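Local coordinates for myosin-2 (Saccharomyces cerevisiae, PDB 2F6H), which carries organelles and other cargo along polarized actin cables, binding their receptor proteins through its globular tail domain, at residues I157-L162 with H229-T234. Numbering follows the deposited sequence.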
loop_
_atom_site.group_PDB
_atom_site.type_symbol
_atom_site.label_atom_id
_atom_site.label_comp_id
_atom_site.label_asym_id
_atom_site.label_seq_id
_atom_site.Cartn_x
_atom_site.Cartn_y
_atom_site.Cartn_z
ATOM N N ILE A 157 -6.187 0.363 -5.891
ATOM C CA ILE A 157 -7.402 0.772 -5.217
ATOM C C ILE A 157 -7.086 1.052 -3.754
ATOM O O ILE A 157 -7.457 2.106 -3.215
ATOM C CB ILE A 157 -8.498 -0.316 -5.361
ATOM C CG1 ILE A 157 -9.041 -0.329 -6.790
ATOM C CG2 ILE A 157 -9.660 -0.073 -4.386
ATOM C CD1 ILE A 157 -9.635 -1.670 -7.193
ATOM N N TRP A 158 -6.364 0.128 -3.132
ATOM C CA TRP A 158 -6.010 0.215 -1.715
ATOM C C TRP A 158 -5.046 1.364 -1.444
ATOM O O TRP A 158 -5.257 2.151 -0.536
ATOM C CB TRP A 158 -5.444 -1.151 -1.236
ATOM C CG TRP A 158 -5.060 -1.245 0.208
ATOM C CD1 TRP A 158 -5.890 -1.198 1.270
ATOM C CD2 TRP A 158 -3.739 -1.423 0.739
ATOM N NE1 TRP A 158 -5.173 -1.310 2.432
ATOM C CE2 TRP A 158 -3.855 -1.484 2.127
ATOM C CE3 TRP A 158 -2.478 -1.562 0.165
ATOM C CZ2 TRP A 158 -2.749 -1.646 2.969
ATOM C CZ3 TRP A 158 -1.384 -1.724 0.993
ATOM C CH2 TRP A 158 -1.523 -1.754 2.385
ATOM N N LEU A 159 -4.028 1.514 -2.274
ATOM C CA LEU A 159 -3.054 2.593 -2.056
ATOM C C LEU A 159 -3.701 3.965 -2.151
ATOM O O LEU A 159 -3.388 4.858 -1.356
ATOM C CB LEU A 159 -1.875 2.473 -3.026
ATOM C CG LEU A 159 -0.565 3.259 -2.781
ATOM C CD1 LEU A 159 -0.157 3.424 -1.342
ATOM C CD2 LEU A 159 0.567 2.595 -3.534
ATOM N N LYS A 160 -4.665 4.123 -3.058
ATOM C CA LYS A 160 -5.385 5.395 -3.162
ATOM C C LYS A 160 -6.209 5.697 -1.922
ATOM O O LYS A 160 -6.224 6.833 -1.452
ATOM C CB LYS A 160 -6.283 5.433 -4.403
ATOM C CG LYS A 160 -6.974 6.782 -4.633
ATOM C CD LYS A 160 -7.905 6.734 -5.898
ATOM C CE LYS A 160 -7.132 6.958 -7.172
ATOM N NZ LYS A 160 -6.069 7.972 -6.969
ATOM N N LYS A 161 -6.907 4.690 -1.407
ATOM C CA LYS A 161 -7.662 4.814 -0.170
ATOM C C LYS A 161 -6.765 5.198 1.016
ATOM O O LYS A 161 -7.193 5.931 1.903
ATOM C CB LYS A 161 -8.410 3.513 0.151
ATOM C CG LYS A 161 -9.567 3.229 -0.785
ATOM C CD LYS A 161 -10.231 1.903 -0.456
ATOM C CE LYS A 161 -11.333 1.537 -1.419
ATOM N NZ LYS A 161 -12.652 1.947 -0.871
ATOM N N LEU A 162 -5.538 4.687 1.004
ATOM C CA LEU A 162 -4.576 4.950 2.066
ATOM C C LEU A 162 -4.164 6.412 1.983
ATOM O O LEU A 162 -4.064 7.091 2.999
ATOM C CB LEU A 162 -3.320 4.094 1.898
ATOM C CG LEU A 162 -3.071 2.870 2.766
ATOM C CD1 LEU A 162 -4.378 2.383 3.389
ATOM C CD2 LEU A 162 -2.441 1.750 1.957
ATOM N N HIS A 229 8.201 -1.446 1.789
ATOM C CA HIS A 229 9.000 -0.302 1.377
ATOM C C HIS A 229 8.310 0.529 0.310
ATOM O O HIS A 229 8.373 1.748 0.356
ATOM C CB HIS A 229 10.375 -0.751 0.854
ATOM C CG HIS A 229 11.332 -1.117 1.938
ATOM N ND1 HIS A 229 12.516 -0.441 2.144
ATOM C CD2 HIS A 229 11.274 -2.077 2.897
ATOM C CE1 HIS A 229 13.150 -0.979 3.176
ATOM N NE2 HIS A 229 12.415 -1.972 3.651
ATOM N N ALA A 230 7.704 -0.139 -0.670
ATOM C CA ALA A 230 6.993 0.557 -1.756
ATOM C C ALA A 230 5.789 1.310 -1.216
ATOM O O ALA A 230 5.560 2.455 -1.577
ATOM C CB ALA A 230 6.563 -0.407 -2.800
ATOM N N VAL A 231 5.012 0.660 -0.360
ATOM C CA VAL A 231 3.786 1.255 0.173
ATOM C C VAL A 231 4.185 2.476 0.959
ATOM O O VAL A 231 3.712 3.572 0.674
ATOM C CB VAL A 231 2.995 0.278 1.062
ATOM C CG1 VAL A 231 1.867 1.005 1.817
ATOM C CG2 VAL A 231 2.405 -0.826 0.204
ATOM N N VAL A 232 5.103 2.286 1.905
ATOM C CA VAL A 232 5.513 3.364 2.819
ATOM C C VAL A 232 6.194 4.561 2.135
ATOM O O VAL A 232 5.919 5.689 2.487
ATOM C CB VAL A 232 6.387 2.811 3.998
ATOM C CG1 VAL A 232 7.007 3.928 4.788
ATOM C CG2 VAL A 232 5.536 1.929 4.894
ATOM N N THR A 233 7.075 4.298 1.181
ATOM C CA THR A 233 7.743 5.320 0.387
ATOM C C THR A 233 6.756 6.151 -0.442
ATOM O O THR A 233 6.912 7.361 -0.577
ATOM C CB THR A 233 8.774 4.676 -0.575
ATOM O OG1 THR A 233 9.823 4.082 0.181
ATOM C CG2 THR A 233 9.423 5.706 -1.447
ATOM N N THR A 234 5.760 5.487 -1.018
ATOM C CA THR A 234 4.728 6.164 -1.787
ATOM C C THR A 234 3.950 7.071 -0.836
ATOM O O THR A 234 3.686 8.238 -1.151
ATOM C CB THR A 234 3.741 5.177 -2.444
ATOM O OG1 THR A 234 4.424 4.365 -3.391
ATOM C CG2 THR A 234 2.588 5.932 -3.149
#
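Leu-159 of helix 130-176 meets Thr-234 of helix 225-248 through carbon atoms: its forked end straddles a methyl, with CD2 3.9 Å and CD1 4.1 Å from Thr-234 CG2. The local axes run in the same general direction, inclined by 37° and 11.1 Å apart at closest approach; Leu-159 and Val-231 have the nearest CA atoms, 7.3 Å apart. With CG2 trans to its own backbone N (chi1 of OG1 -64°), Thr-234 presents carbon to the leucine, while its OG1 lies 2.9 Å from Ala-230 O, one turn back. Val-231 spreads its two methyls over different partners: CG2 meets the indole rim near the ring plane, 4.0 Å from Trp-158 CZ3, and CG1 lies 4.4 Å from Leu-162 CD2. That same Leu-162 methyl sits over the centre of the Trp-158 ring, 3.4 Å above its plane, and so lies against both the indole face and the valine. The buried indole N-H is satisfied by Leu-93 O; Met-218 of helix 204-220 touches both Trp-158 and Val-231. Modest side-chain contact between long, inclined helices is typical of a helical-bundle core, here near the centre of the mostly helical myosin V cargo-binding domain.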